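Local coordinates for protein PnpC (Pseudomonas putida, PDB 3N9T) that catalyses, as an iron(III)-dependent hydroxyquinol 1,2-dioxygenase of the intradiol family, the oxidative opening of hydroxyquinol between adjacent hydroxyl-bearing carbons, at residues Y194-D199 and A213-H218; A209-W214 and A247-K252. All coordinates share one frame; numbering follows the deposited sequence.

In the fold
Interactions 1 and 2 lie side by side, their centres about 8 Å apart on the same side of the chain's centre, and both belong to the dioxygenase family region. Along the chain, 194-199 comes first; helix 201-209 then leads through 209-214 into 213-218, which enters strand 214-224. Segment 247-252 follows later, in the loop between strands 231-237 and 256-262. The two contacts share Ala-213 and Trp-214: in interaction 1 Trp-214 pairs with Pro-195 and Ala-213 bonds to Ile-196 just past it, and in interaction 2 both meet Ala-247. Arg-215 also packs on Val-248, tying them together. Interaction 1 thus holds two iron ligands, while interaction 2 continues the packing from the metal site toward the subunit interface.

Interaction 1: Y194-D199 and A213-H218. With FE (Fe (III) ion), chain D.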
loop_
_atom_site.group_PDB
_atom_site.type_symbol
_atom_site.label_atom_id
_atom_site.label_comp_id
_atom_site.label_asym_id
_atom_site.label_seq_id
_atom_site.Cartn_x
_atom_site.Cartn_y
_atom_site.Cartn_z
ATOM N N TYR A 194 -0.527 -19.248 19.396
ATOM C CA TYR A 194 0.687 -18.454 19.523
ATOM C C TYR A 194 0.401 -17.096 18.846
ATOM O O TYR A 194 -0.501 -17.059 17.999
ATOM C CB TYR A 194 1.875 -19.178 18.866
ATOM C CG TYR A 194 1.699 -19.449 17.367
ATOM C CD1 TYR A 194 1.217 -20.672 16.918
ATOM C CD2 TYR A 194 2.074 -18.511 16.406
ATOM C CE1 TYR A 194 1.095 -20.960 15.564
ATOM C CE2 TYR A 194 1.936 -18.780 15.033
ATOM C CZ TYR A 194 1.437 -20.010 14.600
ATOM O OH TYR A 194 1.292 -20.359 13.233
ATOM N N PRO A 195 1.090 -15.985 19.268
ATOM C CA PRO A 195 0.781 -14.680 18.680
ATOM C C PRO A 195 1.675 -14.413 17.476
ATOM O O PRO A 195 2.788 -14.943 17.384
ATOM C CB PRO A 195 1.139 -13.686 19.820
ATOM C CG PRO A 195 2.434 -14.337 20.417
ATOM C CD PRO A 195 2.117 -15.847 20.358
ATOM N N ILE A 196 1.185 -13.600 16.555
ATOM C CA ILE A 196 2.015 -13.167 15.444
ATOM C C ILE A 196 2.920 -12.005 15.903
ATOM O O ILE A 196 2.617 -11.361 16.914
ATOM C CB ILE A 196 1.155 -12.735 14.262
ATOM C CG1 ILE A 196 0.360 -11.480 14.657
ATOM C CG2 ILE A 196 0.184 -13.871 13.785
ATOM C CD1 ILE A 196 0.003 -10.646 13.370
ATOM N N PRO A 197 3.961 -11.663 15.122
ATOM C CA PRO A 197 4.854 -10.562 15.594
ATOM C C PRO A 197 4.131 -9.216 15.728
ATOM O O PRO A 197 3.381 -8.782 14.833
ATOM C CB PRO A 197 5.940 -10.493 14.505
ATOM C CG PRO A 197 5.810 -11.794 13.694
ATOM C CD PRO A 197 4.424 -12.283 13.862
ATOM N N THR A 198 4.322 -8.540 16.846
ATOM C CA THR A 198 3.626 -7.282 17.015
ATOM C C THR A 198 4.605 -6.139 17.264
ATOM O O THR A 198 4.215 -5.091 17.696
ATOM C CB THR A 198 2.677 -7.383 18.204
ATOM O OG1 THR A 198 3.435 -7.861 19.317
ATOM C CG2 THR A 198 1.610 -8.406 17.945
ATOM N N ASP A 199 5.881 -6.349 17.021
ATOM C CA ASP A 199 6.878 -5.321 17.334
ATOM C C ASP A 199 7.133 -4.401 16.150
ATOM O O ASP A 199 8.116 -3.630 16.144
ATOM C CB ASP A 199 8.186 -5.985 17.752
ATOM C CG ASP A 199 8.733 -6.888 16.711
ATOM O OD1 ASP A 199 7.980 -7.455 15.861
ATOM O OD2 ASP A 199 9.964 -7.069 16.750
ATOM N N ALA A 213 -3.335 -10.366 18.735
ATOM C CA ALA A 213 -2.405 -10.897 17.756
ATOM C C ALA A 213 -2.352 -12.431 17.728
ATOM O O ALA A 213 -1.353 -12.994 17.259
ATOM C CB ALA A 213 -0.982 -10.279 17.995
ATOM N N TRP A 214 -3.389 -13.126 18.225
ATOM C CA TRP A 214 -3.289 -14.597 18.352
ATOM C C TRP A 214 -3.777 -15.353 17.139
ATOM O O TRP A 214 -4.832 -15.041 16.554
ATOM C CB TRP A 214 -4.010 -15.161 19.584
ATOM C CG TRP A 214 -3.409 -14.743 20.877
ATOM C CD1 TRP A 214 -3.671 -13.597 21.555
ATOM C CD2 TRP A 214 -2.425 -15.441 21.638
ATOM N NE1 TRP A 214 -2.914 -13.535 22.698
ATOM C CE2 TRP A 214 -2.147 -14.659 22.784
ATOM C CE3 TRP A 214 -1.787 -16.683 21.504
ATOM C CZ2 TRP A 214 -1.269 -15.070 23.775
ATOM C CZ3 TRP A 214 -0.903 -17.076 22.482
ATOM C CH2 TRP A 214 -0.609 -16.254 23.579
ATOM N N ARG A 215 -3.056 -16.421 16.837
ATOM C CA ARG A 215 -3.637 -17.511 16.065
ATOM C C ARG A 215 -4.170 -18.664 16.915
ATOM O O ARG A 215 -3.501 -19.079 17.862
ATOM C CB ARG A 215 -2.627 -18.040 15.114
ATOM C CG ARG A 215 -2.059 -16.873 14.282
ATOM C CD ARG A 215 -1.937 -17.242 12.845
ATOM N NE ARG A 215 -3.175 -17.762 12.292
ATOM C CZ ARG A 215 -3.195 -18.645 11.315
ATOM N NH1 ARG A 215 -2.056 -19.059 10.796
ATOM N NH2 ARG A 215 -4.334 -19.101 10.833
ATOM N N PRO A 216 -5.354 -19.186 16.570
ATOM C CA PRO A 216 -5.749 -20.458 17.200
ATOM C C PRO A 216 -4.773 -21.586 16.887
ATOM O O PRO A 216 -4.159 -21.600 15.821
ATOM C CB PRO A 216 -7.098 -20.793 16.561
ATOM C CG PRO A 216 -7.150 -19.974 15.299
ATOM C CD PRO A 216 -6.240 -18.804 15.442
ATOM N N ALA A 217 -4.681 -22.548 17.812
ATOM C CA ALA A 217 -3.827 -23.735 17.648
ATOM C C ALA A 217 -4.122 -24.496 16.355
ATOM O O ALA A 217 -5.274 -24.658 15.969
ATOM C CB ALA A 217 -3.964 -24.655 18.899
ATOM N N HIS A 218 -3.071 -24.880 15.634
ATOM C CA HIS A 218 -3.267 -25.601 14.378
ATOM C C HIS A 218 -2.128 -26.489 14.008
ATOM O O HIS A 218 -0.996 -26.254 14.436
ATOM C CB HIS A 218 -3.493 -24.647 13.204
ATOM C CG HIS A 218 -2.415 -23.603 13.042
ATOM N ND1 HIS A 218 -2.405 -22.432 13.760
ATOM C CD2 HIS A 218 -1.332 -23.550 12.222
ATOM C CE1 HIS A 218 -1.342 -21.711 13.403
ATOM N NE2 HIS A 218 -0.669 -22.370 12.478
HETATM FE FE FE D . 1.119 -21.935 11.768
HETATM O O HOH W 1 1.728 -20.609 10.225
#
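The Pro-195 ring lies over one face of the Trp-214 indole, with CD 4.3 Å from the centroid of its six-membered ring and 27° off the ring normal, a CH-pi contact. The two side chains run alongside each other on one face of a short antiparallel pairing; those of Tyr-194 and Arg-215 occupy the opposite face. Arg-215 N donates to Tyr-194 O at 2.9 Å, the return bond from Tyr-194 N to Arg-215 O being weak. Just past the non-hydrogen-bonded pair Pro-195/Trp-214, Ile-196 N donates to Ala-213 O at 2.7 Å, and this oxygen also receives a CA-H...O contact from Pro-195. Ile-196 closes the apolar end with CG1 on the Ala-213 methyl and CG2 against Arg-215 CG, while the guanidinium of Arg-215 is drawn to Asp-246 in a salt bridge.

At the other end the two segments converge on the iron(III) ion. Tyr-194 has CG between its backbone N and carbonyl carbon, chi1 60°, which carries the phenol across toward His-218, and OH binds the metal at 2.2 Å with the iron in the ring plane. His-218 NE2 binds it at 2.0 Å, and a water lies 2.1 Å from the iron. The two rings meet rim to rim, their planes 49° apart; OH and NE2 are close because both bind iron and form no hydrogen bond. On the far side of the imidazole, ND1 donates in the ring plane to Pro-216 O at 2.8 Å, a straight bond that, with the iron at NE2, holds the ring in its rotation. With Tyr-160 and His-220, these residues make up the two-tyrosine, two-histidine non-haem iron site characteristic of intradiol ring-cleavage dioxygenases.

Interaction 2: A209-W214 and A247-K252; sequences ANRHAW and AVFGVK
Ala-247 N donates to Trp-214 O at 3.1 Å, a fairly straight bond. The Ala-247 methyl comes in against the same acceptor, CB lying 3.5 Å from Trp-214 O, and packs more loosely on His-212 O. The opposing backbone is braced from within: His-212 ND1 accepts a hydrogen bond from Trp-214 N at 2.8 Å, and NE2 of the same ring bonds to Ser-245 OG, just ahead of 247-252, which pins the imidazole at both nitrogens.

The other half of the contact belongs to Arg-211. Its chain bends at chi3 (58°), and its side chain and that of Phe-249 cross at about a right angle. Phe-249 CZ sits over one guanidinium face, 3.6 Å from Arg-211 NH2, with the two planes 53° apart. Ala-247 O approaches an edge of the group, but the angle at NH2 is too poor for a hydrogen bond; the positive charge probably still favours the carbonyl there. NH1 donates to Thr-81 O, and Phe-20 of the second subunit makes a cation-pi contact with the same group. A leucine here would probably leave Thr-81 O without this donor, Phe-20 of the second subunit without its cation, and Phe-249 CZ without the flat group it packs on.

Helix 201-209 ends in a Schellman motif at Asn-210, after which the chain runs on into strand 214-224. Thus the linker between that helix and strand is fastened to the loop joining strands 231-237 and 256-262, with helix 74-81 packed against Val-248 and the second subunit against Arg-211 and Phe-249.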
loop_
_atom_site.group_PDB
_atom_site.type_symbol
_atom_site.label_atom_id
_atom_site.label_comp_id
_atom_site.label_asym_id
_atom_site.label_seq_id
_atom_site.Cartn_x
_atom_site.Cartn_y
_atom_site.Cartn_z
ATOM N N ALA A 209 -6.625 -0.968 16.586
ATOM C CA ALA A 209 -7.905 -1.613 16.279
ATOM C C ALA A 209 -8.571 -2.310 17.468
ATOM O O ALA A 209 -9.686 -2.815 17.360
ATOM C CB ALA A 209 -7.675 -2.682 15.136
ATOM N N ASN A 210 -7.820 -2.400 18.541
ATOM C CA ASN A 210 -8.132 -3.232 19.750
ATOM C C ASN A 210 -8.248 -4.702 19.291
ATOM O O ASN A 210 -9.139 -5.457 19.740
ATOM C CB ASN A 210 -9.437 -2.717 20.387
ATOM C CG ASN A 210 -9.809 -3.433 21.679
ATOM O OD1 ASN A 210 -8.947 -3.672 22.560
ATOM N ND2 ASN A 210 -11.106 -3.825 21.788
ATOM N N ARG A 211 -7.341 -5.125 18.388
ATOM C CA ARG A 211 -7.352 -6.517 17.904
ATOM C C ARG A 211 -6.261 -7.222 18.631
ATOM O O ARG A 211 -5.200 -6.662 18.818
ATOM C CB ARG A 211 -7.047 -6.573 16.391
ATOM C CG ARG A 211 -8.310 -6.292 15.576
ATOM C CD ARG A 211 -8.031 -6.191 14.065
ATOM N NE ARG A 211 -7.432 -7.449 13.638
ATOM C CZ ARG A 211 -7.039 -7.702 12.419
ATOM N NH1 ARG A 211 -7.197 -6.761 11.487
ATOM N NH2 ARG A 211 -6.446 -8.875 12.149
ATOM N N HIS A 212 -6.487 -8.465 18.970
ATOM C CA HIS A 212 -5.415 -9.265 19.532
ATOM C C HIS A 212 -4.499 -9.836 18.384
ATOM O O HIS A 212 -4.869 -9.768 17.209
ATOM C CB HIS A 212 -6.031 -10.371 20.417
ATOM C CG HIS A 212 -6.709 -11.468 19.650
ATOM N ND1 HIS A 212 -6.042 -12.254 18.739
ATOM C CD2 HIS A 212 -7.989 -11.918 19.671
ATOM C CE1 HIS A 212 -6.888 -13.121 18.208
ATOM N NE2 HIS A 212 -8.069 -12.954 18.773
ATOM N N ALA A 213 -3.335 -10.366 18.735
ATOM C CA ALA A 213 -2.405 -10.897 17.756
ATOM C C ALA A 213 -2.352 -12.431 17.728
ATOM O O ALA A 213 -1.353 -12.994 17.259
ATOM C CB ALA A 213 -0.982 -10.279 17.995
ATOM N N TRP A 214 -3.389 -13.126 18.225
ATOM C CA TRP A 214 -3.289 -14.597 18.352
ATOM C C TRP A 214 -3.777 -15.353 17.139
ATOM O O TRP A 214 -4.832 -15.041 16.554
ATOM C CB TRP A 214 -4.010 -15.161 19.584
ATOM C CG TRP A 214 -3.409 -14.743 20.877
ATOM C CD1 TRP A 214 -3.671 -13.597 21.555
ATOM C CD2 TRP A 214 -2.425 -15.441 21.638
ATOM N NE1 TRP A 214 -2.914 -13.535 22.698
ATOM C CE2 TRP A 214 -2.147 -14.659 22.784
ATOM C CE3 TRP A 214 -1.787 -16.683 21.504
ATOM C CZ2 TRP A 214 -1.269 -15.070 23.775
ATOM C CZ3 TRP A 214 -0.903 -17.076 22.482
ATOM C CH2 TRP A 214 -0.609 -16.254 23.579
ATOM N N ALA A 247 -6.296 -13.927 14.016
ATOM C CA ALA A 247 -5.712 -12.656 13.580
ATOM C C ALA A 247 -5.477 -12.560 12.054
ATOM O O ALA A 247 -5.348 -11.446 11.503
ATOM C CB ALA A 247 -4.418 -12.339 14.322
ATOM N N VAL A 248 -5.387 -13.717 11.389
ATOM C CA VAL A 248 -5.116 -13.669 9.946
ATOM C C VAL A 248 -6.215 -14.399 9.195
ATOM O O VAL A 248 -6.058 -14.744 8.050
ATOM C CB VAL A 248 -3.711 -14.211 9.598
ATOM C CG1 VAL A 248 -2.586 -13.493 10.396
ATOM C CG2 VAL A 248 -3.608 -15.733 9.902
ATOM N N PHE A 249 -7.333 -14.618 9.883
ATOM C CA PHE A 249 -8.554 -15.124 9.307
ATOM C C PHE A 249 -8.366 -16.466 8.540
ATOM O O PHE A 249 -9.011 -16.662 7.508
ATOM C CB PHE A 249 -9.159 -14.054 8.377
ATOM C CG PHE A 249 -9.102 -12.658 8.928
ATOM C CD1 PHE A 249 -9.989 -12.273 9.927
ATOM C CD2 PHE A 249 -8.156 -11.746 8.473
ATOM C CE1 PHE A 249 -9.967 -11.029 10.471
ATOM C CE2 PHE A 249 -8.095 -10.461 9.032
ATOM C CZ PHE A 249 -9.045 -10.086 9.997
ATOM N N GLY A 250 -7.508 -17.348 9.064
ATOM C CA GLY A 250 -7.239 -18.667 8.468
ATOM C C GLY A 250 -8.344 -19.733 8.655
ATOM O O GLY A 250 -8.412 -20.714 7.907
ATOM N N VAL A 251 -9.166 -19.572 9.687
ATOM C CA VAL A 251 -10.028 -20.644 10.157
ATOM C C VAL A 251 -11.199 -20.708 9.211
ATOM O O VAL A 251 -11.772 -19.659 8.872
ATOM C CB VAL A 251 -10.595 -20.359 11.617
ATOM C CG1 VAL A 251 -11.580 -21.498 12.109
ATOM C CG2 VAL A 251 -9.466 -20.202 12.617
ATOM N N LYS A 252 -11.540 -21.929 8.804
ATOM C CA LYS A 252 -12.813 -22.243 8.169
ATOM C C LYS A 252 -13.518 -23.367 8.960
ATOM O O LYS A 252 -12.856 -24.204 9.540
ATOM C CB LYS A 252 -12.573 -22.677 6.729
ATOM C CG LYS A 252 -11.881 -21.576 5.883
ATOM C CD LYS A 252 -11.496 -22.092 4.460
ATOM C CE LYS A 252 -10.822 -20.949 3.674
ATOM N NZ LYS A 252 -10.453 -21.386 2.291
#